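Local coordinates for probable glucarate dehydratase (Mycobacterium smegmatis str. MC2 155, PDB 3VDG), which probably dehydrates D-glucarate, or a related acid sugar, in a metal-dependent reaction of the enolase superfamily, at residues Thr36-Ala41 against Arg58-Leu63; Gly73-Asp78 against Phe136-Val141; Ala171-Lys176 against Arg202-Glu207. All blocks are in the same frame, centred on the assembly; numbering follows the deposited sequence.

Contacts 1 and 2 lie in the capping domain and contact 3 in the modified beta/alpha barrel, the two parts expected of an enolase-superfamily protein. Contact 1 pairs strands 30-41 and 55-65 of the three-stranded antiparallel sheet; contact 2 sets the next strand of that sheet, 70-75, against helix 131-151. Their centres lie about 9 Å apart, and they meet directly through a salt bridge from R58 to E74. Contact 3 comes last along the chain and packs barrel strand 166-174 against helix 194-208. Its centre is about 26 Å from that of contact 1 and about 28 Å from that of contact 2, with no touch to either, so contacts 1 and 2 belong to one continuous patch of the capping domain, while contact 3 is a separate sample of the barrel wall.

Contact 1 of 3, residues Thr36-Ala41 against Arg58-Leu63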
ATOM      1  N   THR A  36      24.933 -15.736   3.619  1.00 23.84           N
ATOM      2  CA  THR A  36      26.121 -16.165   2.881  1.00 22.90           C
ATOM      3  C   THR A  36      26.544 -15.089   1.878  1.00 27.37           C
ATOM      4  O   THR A  36      25.874 -14.887   0.861  1.00 22.11           O
ATOM      5  CB  THR A  36      25.845 -17.461   2.083  1.00 25.12           C
ATOM      6  OG1 THR A  36      25.321 -18.458   2.965  1.00 26.58           O
ATOM      7  CG2 THR A  36      27.128 -18.002   1.434  1.00 23.64           C
ATOM      8  N   PRO A  37      27.666 -14.402   2.148  1.00 24.83           N
ATOM      9  CA  PRO A  37      28.133 -13.450   1.126  1.00 26.93           C
ATOM     10  C   PRO A  37      28.713 -14.187  -0.087  1.00 28.29           C
ATOM     11  O   PRO A  37      29.357 -15.221   0.070  1.00 26.75           O
ATOM     12  CB  PRO A  37      29.179 -12.588   1.877  1.00 25.93           C
ATOM     13  CG  PRO A  37      29.531 -13.346   3.115  1.00 36.04           C
ATOM     14  CD  PRO A  37      28.440 -14.346   3.406  1.00 27.90           C
ATOM     15  N   VAL A  38      28.428 -13.697  -1.292  1.00 23.67           N
ATOM     16  CA  VAL A  38      28.931 -14.304  -2.516  1.00 22.39           C
ATOM     17  C   VAL A  38      29.544 -13.223  -3.405  1.00 26.05           C
ATOM     18  O   VAL A  38      29.278 -12.033  -3.212  1.00 23.62           O
ATOM     19  CB  VAL A  38      27.803 -15.005  -3.291  1.00 26.42           C
ATOM     20  CG1 VAL A  38      27.214 -16.133  -2.439  1.00 22.64           C
ATOM     21  CG2 VAL A  38      26.724 -13.989  -3.691  1.00 21.36           C
ATOM     22  N   ALA A  39      30.363 -13.628  -4.374  1.00 24.42           N
ATOM     23  CA  ALA A  39      30.925 -12.678  -5.347  1.00 25.31           C
ATOM     24  C   ALA A  39      30.901 -13.334  -6.714  1.00 24.91           C
ATOM     25  O   ALA A  39      31.143 -14.535  -6.849  1.00 26.23           O
ATOM     26  CB  ALA A  39      32.347 -12.262  -4.952  1.00 24.71           C
ATOM     27  N   PHE A  40      30.566 -12.552  -7.730  1.00 22.17           N
ATOM     28  CA  PHE A  40      30.514 -13.053  -9.087  1.00 25.12           C
ATOM     29  C   PHE A  40      31.163 -12.039 -10.032  1.00 27.29           C
ATOM     30  O   PHE A  40      31.134 -10.845  -9.772  1.00 25.77           O
ATOM     31  CB  PHE A  40      29.062 -13.344  -9.505  1.00 23.56           C
ATOM     32  CG  PHE A  40      28.108 -12.197  -9.270  1.00 25.49           C
ATOM     33  CD1 PHE A  40      27.520 -12.009  -8.033  1.00 24.48           C
ATOM     34  CD2 PHE A  40      27.769 -11.331 -10.301  1.00 23.77           C
ATOM     35  CE1 PHE A  40      26.637 -10.965  -7.817  1.00 22.49           C
ATOM     36  CE2 PHE A  40      26.881 -10.280 -10.087  1.00 26.67           C
ATOM     37  CZ  PHE A  40      26.317 -10.101  -8.840  1.00 24.10           C
ATOM     38  N   ALA A  41      31.754 -12.539 -11.111  1.00 25.31           N
ATOM     39  CA  ALA A  41      32.480 -11.719 -12.083  1.00 29.21           C
ATOM     40  C   ALA A  41      31.621 -10.641 -12.713  1.00 34.58           C
ATOM     41  O   ALA A  41      30.454 -10.869 -13.082  1.00 27.86           O
ATOM     42  CB  ALA A  41      33.098 -12.586 -13.174  1.00 31.00           C
ATOM     43  N   ARG A  58      27.075  -9.884  -3.222  1.00 23.27           N
ATOM     44  CA  ARG A  58      25.689  -9.965  -2.713  1.00 18.71           C
ATOM     45  C   ARG A  58      25.696 -10.856  -1.475  1.00 22.70           C
ATOM     46  O   ARG A  58      26.675 -11.585  -1.235  1.00 22.55           O
ATOM     47  CB  ARG A  58      24.732 -10.537  -3.763  1.00 18.30           C
ATOM     48  CG  ARG A  58      24.732  -9.778  -5.085  1.00 21.15           C
ATOM     49  CD  ARG A  58      24.056  -8.424  -4.973  1.00 22.17           C
ATOM     50  NE  ARG A  58      22.595  -8.547  -4.990  1.00 18.74           N
ATOM     51  CZ  ARG A  58      21.777  -7.518  -4.888  1.00 31.21           C
ATOM     52  NH1 ARG A  58      22.273  -6.278  -4.761  1.00 20.04           N
ATOM     53  NH2 ARG A  58      20.468  -7.724  -4.915  1.00 25.38           N
ATOM     54  N   ALA A  59      24.650 -10.753  -0.660  1.00 20.71           N
ATOM     55  CA  ALA A  59      24.475 -11.637   0.494  1.00 20.21           C
ATOM     56  C   ALA A  59      23.193 -12.423   0.261  1.00 28.52           C
ATOM     57  O   ALA A  59      22.155 -11.855  -0.079  1.00 24.27           O
ATOM     58  CB  ALA A  59      24.400 -10.843   1.796  1.00 18.66           C
ATOM     59  N   VAL A  60      23.290 -13.734   0.384  1.00 20.88           N
ATOM     60  CA  VAL A  60      22.131 -14.624   0.265  1.00 19.29           C
ATOM     61  C   VAL A  60      21.601 -14.913   1.652  1.00 20.27           C
ATOM     62  O   VAL A  60      22.368 -15.298   2.564  1.00 23.55           O
ATOM     63  CB  VAL A  60      22.527 -15.934  -0.421  1.00 25.93           C
ATOM     64  CG1 VAL A  60      21.399 -16.968  -0.306  1.00 25.11           C
ATOM     65  CG2 VAL A  60      22.888 -15.665  -1.887  1.00 17.82           C
ATOM     66  N   ILE A  61      20.300 -14.694   1.834  1.00 17.02           N
ATOM     67  CA  ILE A  61      19.616 -15.019   3.081  1.00 18.91           C
ATOM     68  C   ILE A  61      18.851 -16.312   2.901  1.00 23.99           C
ATOM     69  O   ILE A  61      18.063 -16.451   1.969  1.00 20.51           O
ATOM     70  CB  ILE A  61      18.619 -13.920   3.544  1.00 20.73           C
ATOM     71  CG1 ILE A  61      19.350 -12.757   4.221  1.00 26.64           C
ATOM     72  CG2 ILE A  61      17.643 -14.469   4.584  1.00 24.49           C
ATOM     73  CD1 ILE A  61      20.176 -11.922   3.278  1.00 29.66           C
ATOM     74  N   GLN A  62      19.110 -17.267   3.789  1.00 19.01           N
ATOM     75  CA  GLN A  62      18.296 -18.483   3.865  1.00 20.39           C
ATOM     76  C   GLN A  62      17.601 -18.391   5.210  1.00 25.82           C
ATOM     77  O   GLN A  62      18.250 -18.397   6.266  1.00 21.82           O
ATOM     78  CB  GLN A  62      19.168 -19.738   3.770  1.00 18.85           C
ATOM     79  CG  GLN A  62      19.530 -20.127   2.341  1.00 20.77           C
ATOM     80  CD  GLN A  62      20.632 -21.179   2.286  1.00 26.65           C
ATOM     81  OE1 GLN A  62      21.743 -20.947   2.760  1.00 25.77           O
ATOM     82  NE2 GLN A  62      20.326 -22.333   1.707  1.00 24.95           N
ATOM     83  N   LEU A  63      16.282 -18.229   5.179  1.00 20.65           N
ATOM     84  CA  LEU A  63      15.541 -17.963   6.404  1.00 18.08           C
ATOM     85  C   LEU A  63      14.864 -19.278   6.786  1.00 18.24           C
ATOM     86  O   LEU A  63      14.007 -19.768   6.055  1.00 22.22           O
ATOM     87  CB  LEU A  63      14.496 -16.861   6.163  1.00 20.19           C
ATOM     88  CG  LEU A  63      13.643 -16.515   7.383  1.00 23.24           C
ATOM     89  CD1 LEU A  63      14.508 -15.809   8.411  1.00 19.67           C
ATOM     90  CD2 LEU A  63      12.440 -15.643   7.029  1.00 18.88           C
TER
HETATM   91  O   HOH W   1      22.694 -18.364   3.074  1.00 24.42           O
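With chi1 at 51°, the ring of F40 projects between its own backbone N and carbonyl carbon, while R58 turns CG anti to its carbonyl carbon (chi1 -56°); together these torsions bring CE1 of F40 to 3.5 Å from CG of R58. The methylene lies at the ring's edge, in its plane, so this is a contact of hydrocarbon with rim. Beyond it the arginine bends at chi2 and chi3, carrying the guanidinium away toward E74, with which it forms a salt bridge, and S351, to which it hydrogen-bonds.

The backbones meet in antiparallel register. T36 and V60 form one hydrogen-bonded pair: N of T36 donates to O of V60 over 2.8 Å, within the carbonyl plane, whereas the return bond reaches O of T36 from above its plane, 43° out. V38 and R58 form the next such pair, and N of V38 gives the shortest bond, 2.7 Å to O of R58. Between them P37, which has no N-H to give, takes a non-hydrogen-bonded position opposite A59. There its CA still approaches O of R58 at 3.3 Å in a CA-H...O contact.

On the face bearing T36, V38 and V60, the valines meet loosely, CG1 of V38 lying 4.4 Å from CG2 of V60. Farther along, a water bridges OG1 of T36 (2.6 Å) and OE1 of Q62 (2.8 Å); NE2 of Q62 bonds to E407. T36 and V38 also touch helix 407-420. This pairing joins the first two strands of the three-stranded antiparallel sheet characteristic of the enolase capping domain.

Contact 2 of 3, residues Gly73-Asp78 against Phe136-Val141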
ATOM      1  N   GLY A  73      16.188 -14.706   0.318  1.00 18.95           N
ATOM      2  CA  GLY A  73      16.221 -13.272   0.049  1.00 15.69           C
ATOM      3  C   GLY A  73      17.635 -12.964  -0.438  1.00 19.43           C
ATOM      4  O   GLY A  73      18.546 -13.794  -0.284  1.00 19.88           O
ATOM      5  N   GLU A  74      17.837 -11.765  -0.982  1.00 22.21           N
ATOM      6  CA  GLU A  74      19.145 -11.387  -1.527  1.00 19.13           C
ATOM      7  C   GLU A  74      19.309  -9.898  -1.346  1.00 21.67           C
ATOM      8  O   GLU A  74      18.354  -9.129  -1.537  1.00 20.63           O
ATOM      9  CB  GLU A  74      19.230 -11.738  -3.019  1.00 17.14           C
ATOM     10  CG  GLU A  74      20.565 -11.379  -3.682  1.00 20.70           C
ATOM     11  CD  GLU A  74      20.535 -11.565  -5.197  1.00 30.57           C
ATOM     12  OE1 GLU A  74      19.803 -12.448  -5.701  1.00 22.35           O
ATOM     13  OE2 GLU A  74      21.260 -10.833  -5.904  1.00 24.20           O
ATOM     14  N   THR A  75      20.516  -9.483  -0.969  1.00 20.08           N
ATOM     15  CA  THR A  75      20.759  -8.076  -0.674  1.00 18.70           C
ATOM     16  C   THR A  75      22.237  -7.751  -0.922  1.00 20.83           C
ATOM     17  O   THR A  75      22.980  -8.583  -1.469  1.00 20.17           O
ATOM     18  CB  THR A  75      20.348  -7.797   0.797  1.00 23.14           C
ATOM     19  OG1 THR A  75      20.529  -6.409   1.117  1.00 23.41           O
ATOM     20  CG2 THR A  75      21.175  -8.638   1.739  1.00 15.42           C
ATOM     21  N   TYR A  76      22.661  -6.555  -0.536  1.00 20.97           N
ATOM     22  CA  TYR A  76      24.073  -6.141  -0.660  1.00 20.62           C
ATOM     23  C   TYR A  76      24.959  -6.914   0.315  1.00 25.31           C
ATOM     24  O   TYR A  76      24.458  -7.588   1.212  1.00 22.40           O
ATOM     25  CB  TYR A  76      24.190  -4.622  -0.383  1.00 25.75           C
ATOM     26  CG  TYR A  76      23.041  -3.833  -0.996  1.00 19.76           C
ATOM     27  CD1 TYR A  76      22.974  -3.636  -2.379  1.00 22.08           C
ATOM     28  CD2 TYR A  76      22.003  -3.331  -0.199  1.00 26.27           C
ATOM     29  CE1 TYR A  76      21.904  -2.938  -2.967  1.00 22.85           C
ATOM     30  CE2 TYR A  76      20.924  -2.644  -0.767  1.00 27.55           C
ATOM     31  CZ  TYR A  76      20.881  -2.449  -2.146  1.00 24.81           C
ATOM     32  OH  TYR A  76      19.829  -1.771  -2.726  1.00 27.50           O
ATOM     33  N   ALA A  77      26.279  -6.785   0.175  1.00 23.75           N
ATOM     34  CA  ALA A  77      27.201  -7.500   1.067  1.00 23.86           C
ATOM     35  C   ALA A  77      28.326  -6.658   1.651  1.00 32.41           C
ATOM     36  O   ALA A  77      29.331  -7.209   2.102  1.00 29.49           O
ATOM     37  CB  ALA A  77      27.788  -8.714   0.367  1.00 18.66           C
ATOM     38  N   ASP A  78      28.176  -5.340   1.664  1.00 24.45           N
ATOM     39  CA  ASP A  78      29.174  -4.516   2.358  1.00 25.32           C
ATOM     40  C   ASP A  78      29.343  -4.963   3.813  1.00 29.82           C
ATOM     41  O   ASP A  78      28.405  -5.449   4.427  1.00 24.96           O
ATOM     42  CB  ASP A  78      28.804  -3.031   2.309  1.00 25.08           C
ATOM     43  CG  ASP A  78      28.984  -2.414   0.913  1.00 42.67           C
ATOM     44  OD1 ASP A  78      29.187  -3.151  -0.085  1.00 36.46           O
ATOM     45  OD2 ASP A  78      28.914  -1.167   0.818  1.00 37.31           O
ATOM     46  N   PHE A 136      15.645  -4.890   6.406  1.00 18.86           N
ATOM     47  CA  PHE A 136      14.388  -5.643   6.463  1.00 19.93           C
ATOM     48  C   PHE A 136      14.113  -6.340   5.137  1.00 22.15           C
ATOM     49  O   PHE A 136      13.668  -7.489   5.102  1.00 20.16           O
ATOM     50  CB  PHE A 136      13.257  -4.660   6.819  1.00 16.50           C
ATOM     51  CG  PHE A 136      11.852  -5.211   6.685  1.00 19.90           C
ATOM     52  CD1 PHE A 136      11.447  -6.348   7.375  1.00 19.07           C
ATOM     53  CD2 PHE A 136      10.902  -4.526   5.924  1.00 19.13           C
ATOM     54  CE1 PHE A 136      10.142  -6.824   7.265  1.00 22.63           C
ATOM     55  CE2 PHE A 136       9.601  -4.995   5.810  1.00 19.25           C
ATOM     56  CZ  PHE A 136       9.217  -6.147   6.488  1.00 22.35           C
ATOM     57  N   SER A 137      14.390  -5.646   4.038  1.00 17.99           N
ATOM     58  CA  SER A 137      14.043  -6.168   2.721  1.00 18.74           C
ATOM     59  C   SER A 137      14.284  -7.680   2.486  1.00 18.27           C
ATOM     60  O   SER A 137      13.341  -8.413   2.174  1.00 21.08           O
ATOM     61  CB  SER A 137      14.750  -5.342   1.633  1.00 19.60           C
ATOM     62  OG  SER A 137      14.415  -5.854   0.365  1.00 24.68           O
ATOM     63  N   PRO A 138      15.548  -8.158   2.592  1.00 18.31           N
ATOM     64  CA  PRO A 138      15.773  -9.578   2.280  1.00 19.63           C
ATOM     65  C   PRO A 138      15.028 -10.542   3.209  1.00 19.85           C
ATOM     66  O   PRO A 138      14.651 -11.650   2.792  1.00 18.05           O
ATOM     67  CB  PRO A 138      17.291  -9.754   2.482  1.00 20.44           C
ATOM     68  CG  PRO A 138      17.678  -8.652   3.421  1.00 18.93           C
ATOM     69  CD  PRO A 138      16.792  -7.483   3.012  1.00 17.72           C
ATOM     70  N   PHE A 139      14.821 -10.143   4.455  1.00 17.14           N
ATOM     71  CA  PHE A 139      14.057 -10.994   5.368  1.00 19.76           C
ATOM     72  C   PHE A 139      12.588 -11.016   4.992  1.00 21.12           C
ATOM     73  O   PHE A 139      11.929 -12.058   5.084  1.00 20.76           O
ATOM     74  CB  PHE A 139      14.244 -10.562   6.816  1.00 19.26           C
ATOM     75  CG  PHE A 139      15.646 -10.729   7.295  1.00 21.32           C
ATOM     76  CD1 PHE A 139      16.138 -11.994   7.615  1.00 21.15           C
ATOM     77  CD2 PHE A 139      16.492  -9.634   7.382  1.00 22.72           C
ATOM     78  CE1 PHE A 139      17.456 -12.167   8.016  1.00 19.24           C
ATOM     79  CE2 PHE A 139      17.813  -9.800   7.800  1.00 23.40           C
ATOM     80  CZ  PHE A 139      18.288 -11.065   8.123  1.00 22.10           C
ATOM     81  N   GLU A 140      12.077  -9.867   4.554  1.00 16.64           N
ATOM     82  CA  GLU A 140      10.685  -9.787   4.112  1.00 17.82           C
ATOM     83  C   GLU A 140      10.487 -10.640   2.869  1.00 18.64           C
ATOM     84  O   GLU A 140       9.482 -11.335   2.734  1.00 18.33           O
ATOM     85  CB  GLU A 140      10.303  -8.334   3.810  1.00 20.41           C
ATOM     86  CG  GLU A 140       8.817  -8.112   3.592  1.00 19.06           C
ATOM     87  CD  GLU A 140       8.415  -8.010   2.119  1.00 23.29           C
ATOM     88  OE1 GLU A 140       9.245  -8.302   1.219  1.00 22.93           O
ATOM     89  OE2 GLU A 140       7.248  -7.629   1.858  1.00 21.47           O
ATOM     90  N   VAL A 141      11.438 -10.594   1.945  1.00 17.54           N
ATOM     91  CA  VAL A 141      11.303 -11.397   0.708  1.00 16.65           C
ATOM     92  C   VAL A 141      11.335 -12.888   1.073  1.00 15.71           C
ATOM     93  O   VAL A 141      10.519 -13.665   0.592  1.00 17.01           O
ATOM     94  CB  VAL A 141      12.407 -11.062  -0.321  1.00 19.41           C
ATOM     95  CG1 VAL A 141      12.445 -12.097  -1.447  1.00 17.45           C
ATOM     96  CG2 VAL A 141      12.171  -9.665  -0.925  1.00 17.47           C
TER
HETATM   97  O   HOH W   2      15.921  -8.084  -0.573  1.00 22.44           O
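P138 rests its ring on T75 and the backbone of E74, joining an edge strand of the antiparallel sheet to helix 131-151 within what is, by family, the alpha+beta capping domain of an enolase-superfamily protein. Strand 73-75 and helix 136-141 run nearly antiparallel, at 162°.

Apolar packing centres on P138. Its CG comes to 3.8 Å from CB of T75, and the threonine methyl CG2 lies almost as near, at 3.9 Å. With OG1 anti to the backbone N (chi1 -178°), T75 sets that methyl between its own N and carbonyl carbon, where it faces the proline; the hydroxyl bonds to H81. The proline's CB also sits 4.0 Å from N of E74, whose carboxylate meets R58 in a salt bridge.

No direct hydrogen bond crosses between the segments, but a water bridges them, donating to O of E74 and to OG of S137, each at 2.8 Å; OG of S137 also hydrogen-bonds O of H317.

G73 and P138 are the residues whose CA atoms come nearest, 4.3 Å apart. With no side chain at G73, its CA meets O of P138 at 3.6 Å in a CA-H...O contact, with an angle of 162° at the hydrogen.

Contact 3 of 3, residues Ala171-Lys176 against Arg202-Glu207; sequences AYLFYK and RRMIDE
M204 reaches from helix 194-208 to the side chains of A171 and L173 and the backbone of Y172, which lie on the first strand of a beta-alpha-beta unit: strand 166-174, this helix, then strand 213-216. The unit belongs to the modified beta/alpha barrel of the enolase superfamily, and helix 202-207, in its outer layer, runs roughly antiparallel to strand 171-174, at 160°.

Apolar side-chain contacts come first. CG of M204 stands anti to the backbone N (chi1 -160°) and chi2 is extended too, which pushes the sulfur out to the strand; there SD lies 3.8 Å from CB of A171. A bend at chi3 (-77°) then turns the methyl along the strand, where CE comes within 4.0 Å of CD2 of L173, the two side chains crossing at a slant. I205 adds a looser touch, its CG1 4.2 Å from CB of A171. Around this group, I213 of the next strand meets both L173 and I205, and W375 touches M204.

Y172 joins in through its backbone, since its side chain leaves from the other side of the strand; its hydroxyl bonds to K216. The methionine therefore meets main-chain atoms: SD lies 3.7 Å from N of Y172, and CE sits 3.6 Å from O of Y172, a carbonyl oxygen that accepts a hydrogen bond from NE1 of W375.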
ATOM      1  N   ALA A 171      17.409  -3.429 -22.019  1.00 21.33           N
ATOM      2  CA  ALA A 171      18.828  -3.678 -22.264  1.00 21.48           C
ATOM      3  C   ALA A 171      19.589  -2.556 -21.541  1.00 26.19           C
ATOM      4  O   ALA A 171      19.401  -1.379 -21.855  1.00 24.91           O
ATOM      5  CB  ALA A 171      19.090  -3.580 -23.769  1.00 20.42           C
ATOM      6  N   TYR A 172      20.428  -2.913 -20.574  1.00 23.60           N
ATOM      7  CA  TYR A 172      21.122  -1.921 -19.757  1.00 25.72           C
ATOM      8  C   TYR A 172      22.552  -1.757 -20.304  1.00 24.30           C
ATOM      9  O   TYR A 172      23.428  -2.549 -19.987  1.00 21.30           O
ATOM     10  CB  TYR A 172      21.159  -2.402 -18.294  1.00 25.42           C
ATOM     11  CG  TYR A 172      21.339  -1.298 -17.263  1.00 25.57           C
ATOM     12  CD1 TYR A 172      21.988  -0.105 -17.587  1.00 30.22           C
ATOM     13  CD2 TYR A 172      20.874  -1.458 -15.957  1.00 23.87           C
ATOM     14  CE1 TYR A 172      22.160   0.902 -16.648  1.00 25.84           C
ATOM     15  CE2 TYR A 172      21.040  -0.451 -15.009  1.00 32.60           C
ATOM     16  CZ  TYR A 172      21.685   0.720 -15.358  1.00 33.12           C
ATOM     17  OH  TYR A 172      21.850   1.718 -14.427  1.00 30.52           O
ATOM     18  N   LEU A 173      22.759  -0.744 -21.153  1.00 20.12           N
ATOM     19  CA  LEU A 173      24.036  -0.505 -21.838  1.00 20.50           C
ATOM     20  C   LEU A 173      24.989   0.377 -21.006  1.00 20.38           C
ATOM     21  O   LEU A 173      24.548   1.303 -20.327  1.00 21.85           O
ATOM     22  CB  LEU A 173      23.765   0.199 -23.190  1.00 20.69           C
ATOM     23  CG  LEU A 173      22.717  -0.442 -24.106  1.00 23.51           C
ATOM     24  CD1 LEU A 173      22.664   0.235 -25.477  1.00 20.41           C
ATOM     25  CD2 LEU A 173      22.971  -1.942 -24.272  1.00 21.38           C
ATOM     26  N   PHE A 174      26.289   0.085 -21.088  1.00 21.44           N
ATOM     27  CA  PHE A 174      27.320   0.841 -20.381  1.00 23.94           C
ATOM     28  C   PHE A 174      28.501   1.089 -21.324  1.00 24.04           C
ATOM     29  O   PHE A 174      28.901   0.213 -22.083  1.00 23.96           O
ATOM     30  CB  PHE A 174      27.898   0.009 -19.238  1.00 18.40           C
ATOM     31  CG  PHE A 174      27.003  -0.105 -18.029  1.00 21.83           C
ATOM     32  CD1 PHE A 174      25.969  -1.040 -17.996  1.00 23.46           C
ATOM     33  CD2 PHE A 174      27.237   0.674 -16.908  1.00 21.36           C
ATOM     34  CE1 PHE A 174      25.172  -1.172 -16.874  1.00 24.66           C
ATOM     35  CE2 PHE A 174      26.443   0.548 -15.771  1.00 26.97           C
ATOM     36  CZ  PHE A 174      25.405  -0.383 -15.761  1.00 24.46           C
ATOM     37  N   TYR A 175      29.074   2.276 -21.256  1.00 20.40           N
ATOM     38  CA  TYR A 175      30.449   2.438 -21.734  1.00 21.98           C
ATOM     39  C   TYR A 175      31.308   1.510 -20.877  1.00 27.86           C
ATOM     40  O   TYR A 175      31.057   1.377 -19.668  1.00 22.97           O
ATOM     41  CB  TYR A 175      30.872   3.899 -21.533  1.00 21.19           C
ATOM     42  CG  TYR A 175      30.081   4.853 -22.406  1.00 20.07           C
ATOM     43  CD1 TYR A 175      30.306   4.915 -23.779  1.00 23.66           C
ATOM     44  CD2 TYR A 175      29.079   5.648 -21.869  1.00 18.27           C
ATOM     45  CE1 TYR A 175      29.580   5.783 -24.590  1.00 20.53           C
ATOM     46  CE2 TYR A 175      28.352   6.521 -22.662  1.00 22.98           C
ATOM     47  CZ  TYR A 175      28.612   6.585 -24.024  1.00 22.80           C
ATOM     48  OH  TYR A 175      27.901   7.459 -24.817  1.00 24.58           O
ATOM     49  N   LYS A 176      32.301   0.852 -21.477  1.00 19.23           N
ATOM     50  CA  LYS A 176      33.145  -0.072 -20.725  1.00 23.76           C
ATOM     51  C   LYS A 176      34.524  -0.206 -21.376  1.00 25.40           C
ATOM     52  O   LYS A 176      34.652  -0.098 -22.599  1.00 26.13           O
ATOM     53  CB  LYS A 176      32.488  -1.476 -20.629  1.00 21.22           C
ATOM     54  CG  LYS A 176      32.310  -2.178 -21.972  1.00 25.16           C
ATOM     55  CD  LYS A 176      31.555  -3.513 -21.876  1.00 21.44           C
ATOM     56  CE  LYS A 176      32.325  -4.560 -21.093  1.00 26.53           C
ATOM     57  NZ  LYS A 176      33.665  -4.848 -21.692  1.00 30.79           N
ATOM     58  N   ARG A 202      23.303  -4.502 -30.010  1.00 25.23           N
ATOM     59  CA  ARG A 202      22.962  -5.588 -30.932  1.00 29.82           C
ATOM     60  C   ARG A 202      23.241  -6.949 -30.310  1.00 29.61           C
ATOM     61  O   ARG A 202      22.418  -7.870 -30.402  1.00 32.95           O
ATOM     62  CB  ARG A 202      23.745  -5.458 -32.237  1.00 31.90           C
ATOM     63  CG  ARG A 202      23.287  -4.339 -33.138  1.00 36.54           C
ATOM     64  CD  ARG A 202      24.049  -4.402 -34.453  1.00 51.69           C
ATOM     65  NE  ARG A 202      24.016  -3.137 -35.176  1.00 37.77           N
ATOM     66  CZ  ARG A 202      22.935  -2.664 -35.783  1.00 36.42           C
ATOM     67  NH1 ARG A 202      21.799  -3.347 -35.739  1.00 40.30           N
ATOM     68  NH2 ARG A 202      22.986  -1.509 -36.427  1.00 43.86           N
ATOM     69  N   ARG A 203      24.403  -7.081 -29.678  1.00 26.92           N
ATOM     70  CA  ARG A 203      24.787  -8.338 -29.066  1.00 29.43           C
ATOM     71  C   ARG A 203      23.800  -8.693 -27.956  1.00 33.86           C
ATOM     72  O   ARG A 203      23.338  -9.821 -27.860  1.00 32.49           O
ATOM     73  CB  ARG A 203      26.209  -8.244 -28.512  1.00 31.47           C
ATOM     74  CG  ARG A 203      26.798  -9.566 -28.039  1.00 34.77           C
ATOM     75  CD  ARG A 203      28.279  -9.417 -27.695  1.00 47.03           C
ATOM     76  NE  ARG A 203      28.940 -10.705 -27.470  1.00 55.26           N
ATOM     77  CZ  ARG A 203      29.088 -11.286 -26.277  1.00 72.28           C
ATOM     78  NH1 ARG A 203      28.625 -10.708 -25.178  1.00 75.98           N
ATOM     79  NH2 ARG A 203      29.705 -12.453 -26.175  1.00 60.04           N
ATOM     80  N   MET A 204      23.469  -7.716 -27.119  1.00 30.26           N
ATOM     81  CA  MET A 204      22.592  -7.962 -25.967  1.00 29.29           C
ATOM     82  C   MET A 204      21.155  -8.267 -26.405  1.00 29.31           C
ATOM     83  O   MET A 204      20.508  -9.193 -25.902  1.00 30.63           O
ATOM     84  CB  MET A 204      22.616  -6.752 -25.033  1.00 32.25           C
ATOM     85  CG  MET A 204      22.147  -7.046 -23.624  1.00 28.78           C
ATOM     86  SD  MET A 204      22.085  -5.527 -22.624  1.00 27.37           S
ATOM     87  CE  MET A 204      23.816  -5.297 -22.266  1.00 21.51           C
ATOM     88  N   ILE A 205      20.657  -7.502 -27.360  1.00 22.91           N
ATOM     89  CA  ILE A 205      19.295  -7.689 -27.825  1.00 23.84           C
ATOM     90  C   ILE A 205      19.091  -8.958 -28.672  1.00 45.21           C
ATOM     91  O   ILE A 205      18.025  -9.572 -28.621  1.00 34.48           O
ATOM     92  CB  ILE A 205      18.802  -6.450 -28.572  1.00 23.40           C
ATOM     93  CG1 ILE A 205      18.608  -5.293 -27.568  1.00 28.42           C
ATOM     94  CG2 ILE A 205      17.509  -6.752 -29.309  1.00 28.63           C
ATOM     95  CD1 ILE A 205      18.516  -3.930 -28.210  1.00 30.26           C
ATOM     96  N   ASP A 206      20.106  -9.359 -29.436  1.00 38.32           N
ATOM     97  CA  ASP A 206      20.084 -10.667 -30.118  1.00 27.44           C
ATOM     98  C   ASP A 206      19.943 -11.790 -29.103  1.00 37.30           C
ATOM     99  O   ASP A 206      19.252 -12.763 -29.347  1.00 34.17           O
ATOM    100  CB  ASP A 206      21.373 -10.904 -30.913  1.00 45.07           C
ATOM    101  CG  ASP A 206      21.422 -10.097 -32.201  1.00 51.55           C
ATOM    102  OD1 ASP A 206      20.387  -9.509 -32.561  1.00 45.65           O
ATOM    103  OD2 ASP A 206      22.493 -10.047 -32.850  1.00 65.83           O
ATOM    104  N   GLU A 207      20.630 -11.666 -27.974  1.00 30.78           N
ATOM    105  CA  GLU A 207      20.641 -12.730 -26.982  1.00 31.53           C
ATOM    106  C   GLU A 207      19.361 -12.724 -26.107  1.00 41.21           C
ATOM    107  O   GLU A 207      18.786 -13.775 -25.848  1.00 34.31           O
ATOM    108  CB  GLU A 207      21.934 -12.645 -26.159  1.00 35.71           C
ATOM    109  CG  GLU A 207      21.982 -13.426 -24.857  1.00 41.80           C
ATOM    110  CD  GLU A 207      22.277 -14.897 -25.044  1.00 91.07           C
ATOM    111  OE1 GLU A 207      22.321 -15.364 -26.203  1.00 69.64           O
ATOM    112  OE2 GLU A 207      22.460 -15.587 -24.019  1.00 87.35           O
TER